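Local atomic coordinates of AAA family ATPase (Sulfolobus acidocaldarius, PDB entry 2W2U), a protein that belongs to the archaeal cell division machinery as an ATP-hydrolysing AAA ATPase, represented here by its MIT domain, which engages ESCRT-III. Residues 10-15 with 54-59; 20-25 with 39-44. All blocks are in the same frame, centred on the assembly; numbering follows the deposited sequence.

From its N terminus the chain forms three helices, 11-31, 35-55 and 62-81, and both contacts join the first two, which run antiparallel as a hairpin. Helix 11-31 supplies its first turn to interaction 1 and its middle to interaction 2. Beyond the connection between residues 31 and 35 the chain returns, so 39-44 meets 20-25 first and closes the inner loop, with 13 residues between the segments. Helix 35-55 then runs on until its end and the following turn, 54-59, meet 10-15 and close the outer loop. Interaction 2 is therefore nested inside interaction 1, their centres about 18 Å apart, one near the chain's middle and the other at its surface.

Interaction 1: 10-15 with 54-59; sequences SAQVML and SLYRDG
Gln-12 and Tyr-56 stack where the first turn of helix 11-31 meets the C-terminal end of helix 35-55, at one end of the antiparallel hairpin of the three-helix MIT domain. The tight part is this amide-on-ring stack. With CG anti to the backbone N (chi1 -169°) and an extended chain beyond it, Gln-12 is laid along the tyrosine, its amide plane only 13° from the ring plane. CD sits 3.8 Å above the ring, over its centre, while CG makes a CH-pi contact with the same face at 4.1 Å from the centroid. Leu-55 CB covers the opposite face, displaced toward the rim, so the ring is held between a residue of each segment. The amide is fixed from beyond the contact as well: Gln-12 OE1 is hydrogen-bonded to Tyr-65 OH on helix 62-81, which ties the third helix to this end of the hairpin. Beside the stack, Leu-15 CD1 meets Leu-55 CD1 at 3.6 Å, the two side chains crossing at about a right angle. At the hydroxyl end of Tyr-56 the contact is looser and reaches water. Ala-11 CB only brushes the phenol oxygen. Gln-12 N is poorly angled for a direct bond to that oxygen; a water bridges them instead, accepting from Gln-12 N at 3.3 Å and lying 2.6 Å from Tyr-56 OH.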
loop_
_atom_site.group_PDB
_atom_site.type_symbol
_atom_site.label_atom_id
_atom_site.label_comp_id
_atom_site.label_asym_id
_atom_site.label_seq_id
_atom_site.Cartn_x
_atom_site.Cartn_y
_atom_site.Cartn_z
ATOM N N SER A 10 -9.982 0.098 16.560
ATOM C CA SER A 10 -10.740 -0.824 15.706
ATOM C C SER A 10 -9.836 -1.625 14.761
ATOM O O SER A 10 -8.662 -1.291 14.579
ATOM C CB SER A 10 -11.764 -0.044 14.880
ATOM O OG SER A 10 -11.126 0.667 13.834
ATOM N N ALA A 11 -10.399 -2.675 14.165
ATOM C CA ALA A 11 -9.692 -3.510 13.197
ATOM C C ALA A 11 -9.353 -2.755 11.907
ATOM O O ALA A 11 -8.309 -3.002 11.300
ATOM C CB ALA A 11 -10.503 -4.771 12.883
ATOM N N GLN A 12 -10.237 -1.842 11.498
ATOM C CA GLN A 12 -10.037 -1.056 10.282
ATOM C C GLN A 12 -8.835 -0.138 10.421
ATOM O O GLN A 12 -7.917 -0.181 9.602
ATOM C CB GLN A 12 -11.288 -0.240 9.940
ATOM C CG GLN A 12 -11.245 0.380 8.549
ATOM C CD GLN A 12 -12.595 0.876 8.064
ATOM O OE1 GLN A 12 -12.820 1.011 6.858
ATOM N NE2 GLN A 12 -13.500 1.150 8.996
ATOM N N VAL A 13 -8.852 0.679 11.476
ATOM C CA VAL A 13 -7.801 1.653 11.757
ATOM C C VAL A 13 -6.445 0.970 11.998
ATOM O O VAL A 13 -5.412 1.450 11.540
ATOM C CB VAL A 13 -8.191 2.573 12.956
ATOM C CG1 VAL A 13 -7.027 3.451 13.384
ATOM C CG2 VAL A 13 -9.392 3.446 12.594
ATOM N N MET A 14 -6.470 -0.155 12.705
ATOM C CA MET A 14 -5.265 -0.925 12.989
ATOM C C MET A 14 -4.614 -1.460 11.701
ATOM O O MET A 14 -3.393 -1.351 11.519
ATOM C CB MET A 14 -5.603 -2.063 13.950
ATOM C CG MET A 14 -4.405 -2.701 14.609
ATOM S SD MET A 14 -4.639 -4.478 14.763
ATOM C CE MET A 14 -4.437 -4.949 13.037
ATOM N N LEU A 15 -5.432 -2.017 10.809
ATOM C CA LEU A 15 -4.937 -2.490 9.513
ATOM C C LEU A 15 -4.501 -1.338 8.606
ATOM O O LEU A 15 -3.490 -1.438 7.915
ATOM C CB LEU A 15 -5.972 -3.376 8.808
ATOM C CG LEU A 15 -6.220 -4.779 9.387
ATOM C CD1 LEU A 15 -7.500 -5.354 8.823
ATOM C CD2 LEU A 15 -5.040 -5.736 9.134
ATOM N N SER A 54 -11.636 -6.814 1.593
ATOM C CA SER A 54 -12.527 -7.924 1.994
ATOM C C SER A 54 -13.444 -7.570 3.158
ATOM O O SER A 54 -14.621 -7.921 3.148
ATOM C CB SER A 54 -11.741 -9.179 2.376
ATOM O OG SER A 54 -11.094 -9.730 1.250
ATOM N N LEU A 55 -12.892 -6.890 4.158
ATOM C CA LEU A 55 -13.614 -6.577 5.390
ATOM C C LEU A 55 -14.619 -5.434 5.224
ATOM O O LEU A 55 -15.660 -5.424 5.883
ATOM C CB LEU A 55 -12.636 -6.239 6.517
ATOM C CG LEU A 55 -11.903 -7.339 7.299
ATOM C CD1 LEU A 55 -10.677 -6.759 7.990
ATOM C CD2 LEU A 55 -12.813 -8.005 8.324
ATOM N N TYR A 56 -14.301 -4.479 4.350
ATOM C CA TYR A 56 -15.120 -3.274 4.193
ATOM C C TYR A 56 -15.362 -2.941 2.722
ATOM O O TYR A 56 -15.328 -1.777 2.330
ATOM C CB TYR A 56 -14.482 -2.087 4.942
ATOM C CG TYR A 56 -14.007 -2.445 6.333
ATOM C CD1 TYR A 56 -14.905 -2.512 7.408
ATOM C CD2 TYR A 56 -12.668 -2.755 6.568
ATOM C CE1 TYR A 56 -14.476 -2.863 8.680
ATOM C CE2 TYR A 56 -12.230 -3.113 7.832
ATOM C CZ TYR A 56 -13.135 -3.163 8.885
ATOM O OH TYR A 56 -12.685 -3.514 10.137
ATOM N N ARG A 57 -15.624 -3.983 1.928
ATOM C CA ARG A 57 -15.800 -3.889 0.475
ATOM C C ARG A 57 -16.802 -2.825 0.022
ATOM O O ARG A 57 -16.601 -2.166 -0.998
ATOM C CB ARG A 57 -16.211 -5.258 -0.084
ATOM C CG ARG A 57 -16.224 -5.356 -1.613
ATOM C CD ARG A 57 -16.475 -6.800 -2.084
ATOM N NE ARG A 57 -15.471 -7.725 -1.544
ATOM C CZ ARG A 57 -14.342 -8.057 -2.163
ATOM N NH1 ARG A 57 -14.052 -7.551 -3.355
ATOM N NH2 ARG A 57 -13.494 -8.899 -1.587
ATOM N N ASP A 58 -17.873 -2.664 0.792
ATOM C CA ASP A 58 -18.999 -1.838 0.370
ATOM C C ASP A 58 -18.984 -0.440 0.972
ATOM O O ASP A 58 -19.913 0.340 0.739
ATOM C CB ASP A 58 -20.311 -2.556 0.675
ATOM C CG ASP A 58 -20.424 -3.887 -0.049
ATOM O OD1 ASP A 58 -20.415 -3.887 -1.297
ATOM O OD2 ASP A 58 -20.510 -4.931 0.630
ATOM N N GLY A 59 -17.928 -0.127 1.730
ATOM C CA GLY A 59 -17.757 1.193 2.342
ATOM C C GLY A 59 -17.153 2.223 1.400
ATOM O O GLY A 59 -16.743 1.895 0.288
HETATM O O HOH W 1 -13.447 -2.103 12.130
#

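Interaction 2: 20-25 with 39-44; sequences RKYAIN and ITNYKK
With chi1 at -72°, Tyr-22 carries CG anti to its carbonyl carbon and swings its ring between the helices, where the backbone of the facing helix sets Lys-44 CB over the ring. That CB lies 3.7 Å from the centroid, almost on the ring normal, in a CH-pi contact; chi1 of -75° and an extended chain then carry Lys-44 CD to 3.7 Å from Tyr-22 CE1, before a bend takes the ammonium end away. Asn-41 approaches the ring from its edge, OD1 3.6 Å from Tyr-22 CD1. The same oxygen rests 3.4 Å from Asn-25 CB. Asn-41 ND2 is bonded back to Glu-37 O, which anchors the amide to its own helix. Replacing Tyr-22 by an alanine would remove the ring and is likely to open a gap beneath the aliphatic part of Lys-44, leaving that chain freer to turn. The segments belong to helices 11-31 and 35-55, the antiparallel hairpin of the three-helix MIT domain; their axes approach to 7.7 Å, and the backbones come nearest at Tyr-22 and Asn-41. Tyr-22 also packs on Ala-45 and Val-48, while on another side of the hairpin Ala-23 and Tyr-42 touch Tyr-72 of helix 62-81 and pack against apolar side chains of the bound peptide.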
loop_
_atom_site.group_PDB
_atom_site.type_symbol
_atom_site.label_atom_id
_atom_site.label_comp_id
_atom_site.label_asym_id
_atom_site.label_seq_id
_atom_site.Cartn_x
_atom_site.Cartn_y
_atom_site.Cartn_z
ATOM N N ARG A 20 -0.096 1.508 5.996
ATOM C CA ARG A 20 0.663 2.763 5.949
ATOM C C ARG A 20 2.158 2.577 6.235
ATOM O O ARG A 20 2.991 3.071 5.484
ATOM C CB ARG A 20 0.062 3.795 6.910
ATOM C CG ARG A 20 0.712 5.169 6.833
ATOM C CD ARG A 20 0.050 6.190 7.766
ATOM N NE ARG A 20 -1.362 6.398 7.439
ATOM C CZ ARG A 20 -2.382 5.978 8.183
ATOM N NH1 ARG A 20 -2.171 5.332 9.327
ATOM N NH2 ARG A 20 -3.625 6.215 7.786
ATOM N N LYS A 21 2.477 1.875 7.322
ATOM C CA LYS A 21 3.858 1.542 7.690
ATOM C C LYS A 21 4.589 0.822 6.554
ATOM O O LYS A 21 5.718 1.176 6.221
ATOM C CB LYS A 21 3.886 0.705 8.983
ATOM C CG LYS A 21 5.168 -0.128 9.200
ATOM C CD LYS A 21 5.201 -0.884 10.541
ATOM C CE LYS A 21 4.012 -1.840 10.747
ATOM N NZ LYS A 21 2.961 -1.251 11.653
ATOM N N TYR A 22 3.939 -0.171 5.954
ATOM C CA TYR A 22 4.512 -0.874 4.805
ATOM C C TYR A 22 4.711 0.035 3.592
ATOM O O TYR A 22 5.771 0.002 2.958
ATOM C CB TYR A 22 3.672 -2.099 4.425
ATOM C CG TYR A 22 3.781 -3.250 5.399
ATOM C CD1 TYR A 22 5.021 -3.754 5.767
ATOM C CD2 TYR A 22 2.641 -3.845 5.938
ATOM C CE1 TYR A 22 5.135 -4.819 6.652
ATOM C CE2 TYR A 22 2.743 -4.912 6.832
ATOM C CZ TYR A 22 3.995 -5.393 7.180
ATOM O OH TYR A 22 4.124 -6.450 8.059
ATOM N N ALA A 23 3.697 0.846 3.287
ATOM C CA ALA A 23 3.746 1.781 2.161
ATOM C C ALA A 23 4.875 2.803 2.309
ATOM O O ALA A 23 5.599 3.071 1.352
ATOM C CB ALA A 23 2.403 2.482 1.987
ATOM N N ILE A 24 5.021 3.357 3.510
ATOM C CA ILE A 24 6.108 4.286 3.827
ATOM C C ILE A 24 7.479 3.602 3.699
ATOM O O ILE A 24 8.416 4.190 3.154
ATOM C CB ILE A 24 5.931 4.923 5.239
ATOM C CG1 ILE A 24 4.696 5.834 5.270
ATOM C CG2 ILE A 24 7.175 5.712 5.658
ATOM C CD1 ILE A 24 4.336 6.343 6.672
ATOM N N ASN A 25 7.590 2.369 4.192
ATOM C CA ASN A 25 8.820 1.585 4.040
ATOM C C ASN A 25 9.188 1.348 2.574
ATOM O O ASN A 25 10.359 1.415 2.206
ATOM C CB ASN A 25 8.712 0.237 4.762
ATOM C CG ASN A 25 8.780 0.360 6.276
ATOM O OD1 ASN A 25 9.099 1.418 6.822
ATOM N ND2 ASN A 25 8.483 -0.740 6.962
ATOM N N ILE A 39 9.851 -3.479 -3.347
ATOM C CA ILE A 39 8.856 -4.463 -3.779
ATOM C C ILE A 39 8.256 -5.271 -2.624
ATOM O O ILE A 39 7.033 -5.411 -2.550
ATOM C CB ILE A 39 9.394 -5.400 -4.899
ATOM C CG1 ILE A 39 9.537 -4.628 -6.221
ATOM C CG2 ILE A 39 8.464 -6.576 -5.108
ATOM C CD1 ILE A 39 10.475 -5.298 -7.251
ATOM N N THR A 40 9.105 -5.785 -1.727
ATOM C CA THR A 40 8.648 -6.569 -0.570
ATOM C C THR A 40 7.611 -5.789 0.234
ATOM O O THR A 40 6.561 -6.310 0.588
ATOM C CB THR A 40 9.818 -6.982 0.370
ATOM O OG1 THR A 40 10.872 -7.571 -0.391
ATOM C CG2 THR A 40 9.361 -8.002 1.393
ATOM N N ASN A 41 7.926 -4.532 0.512
ATOM C CA ASN A 41 7.067 -3.675 1.308
ATOM C C ASN A 41 5.771 -3.245 0.597
ATOM O O ASN A 41 4.718 -3.176 1.227
ATOM C CB ASN A 41 7.875 -2.490 1.839
ATOM C CG ASN A 41 8.732 -2.873 3.038
ATOM O OD1 ASN A 41 8.208 -3.109 4.125
ATOM N ND2 ASN A 41 10.052 -2.947 2.842
ATOM N N TYR A 42 5.858 -2.981 -0.709
ATOM C CA TYR A 42 4.675 -2.713 -1.539
ATOM C C TYR A 42 3.718 -3.916 -1.509
ATOM O O TYR A 42 2.502 -3.748 -1.345
ATOM C CB TYR A 42 5.068 -2.415 -2.996
ATOM C CG TYR A 42 5.581 -1.013 -3.296
ATOM C CD1 TYR A 42 4.852 0.127 -2.929
ATOM C CD2 TYR A 42 6.774 -0.831 -3.996
ATOM C CE1 TYR A 42 5.326 1.412 -3.223
ATOM C CE2 TYR A 42 7.258 0.443 -4.293
ATOM C CZ TYR A 42 6.526 1.556 -3.908
ATOM O OH TYR A 42 7.006 2.802 -4.207
ATOM N N LYS A 43 4.270 -5.123 -1.663
ATOM C CA LYS A 43 3.465 -6.349 -1.659
ATOM C C LYS A 43 2.754 -6.537 -0.324
ATOM O O LYS A 43 1.614 -7.001 -0.280
ATOM C CB LYS A 43 4.321 -7.583 -1.952
ATOM C CG LYS A 43 4.781 -7.724 -3.387
ATOM C CD LYS A 43 5.366 -9.113 -3.614
ATOM C CE LYS A 43 6.099 -9.206 -4.939
ATOM N NZ LYS A 43 5.194 -9.315 -6.102
ATOM N N LYS A 44 3.448 -6.179 0.756
ATOM C CA LYS A 44 2.911 -6.314 2.107
ATOM C C LYS A 44 1.823 -5.280 2.378
ATOM O O LYS A 44 0.866 -5.558 3.098
ATOM C CB LYS A 44 4.027 -6.253 3.159
ATOM C CG LYS A 44 4.859 -7.536 3.218
ATOM C CD LYS A 44 6.013 -7.430 4.208
ATOM C CE LYS A 44 6.892 -8.690 4.206
ATOM N NZ LYS A 44 6.142 -9.943 4.566
#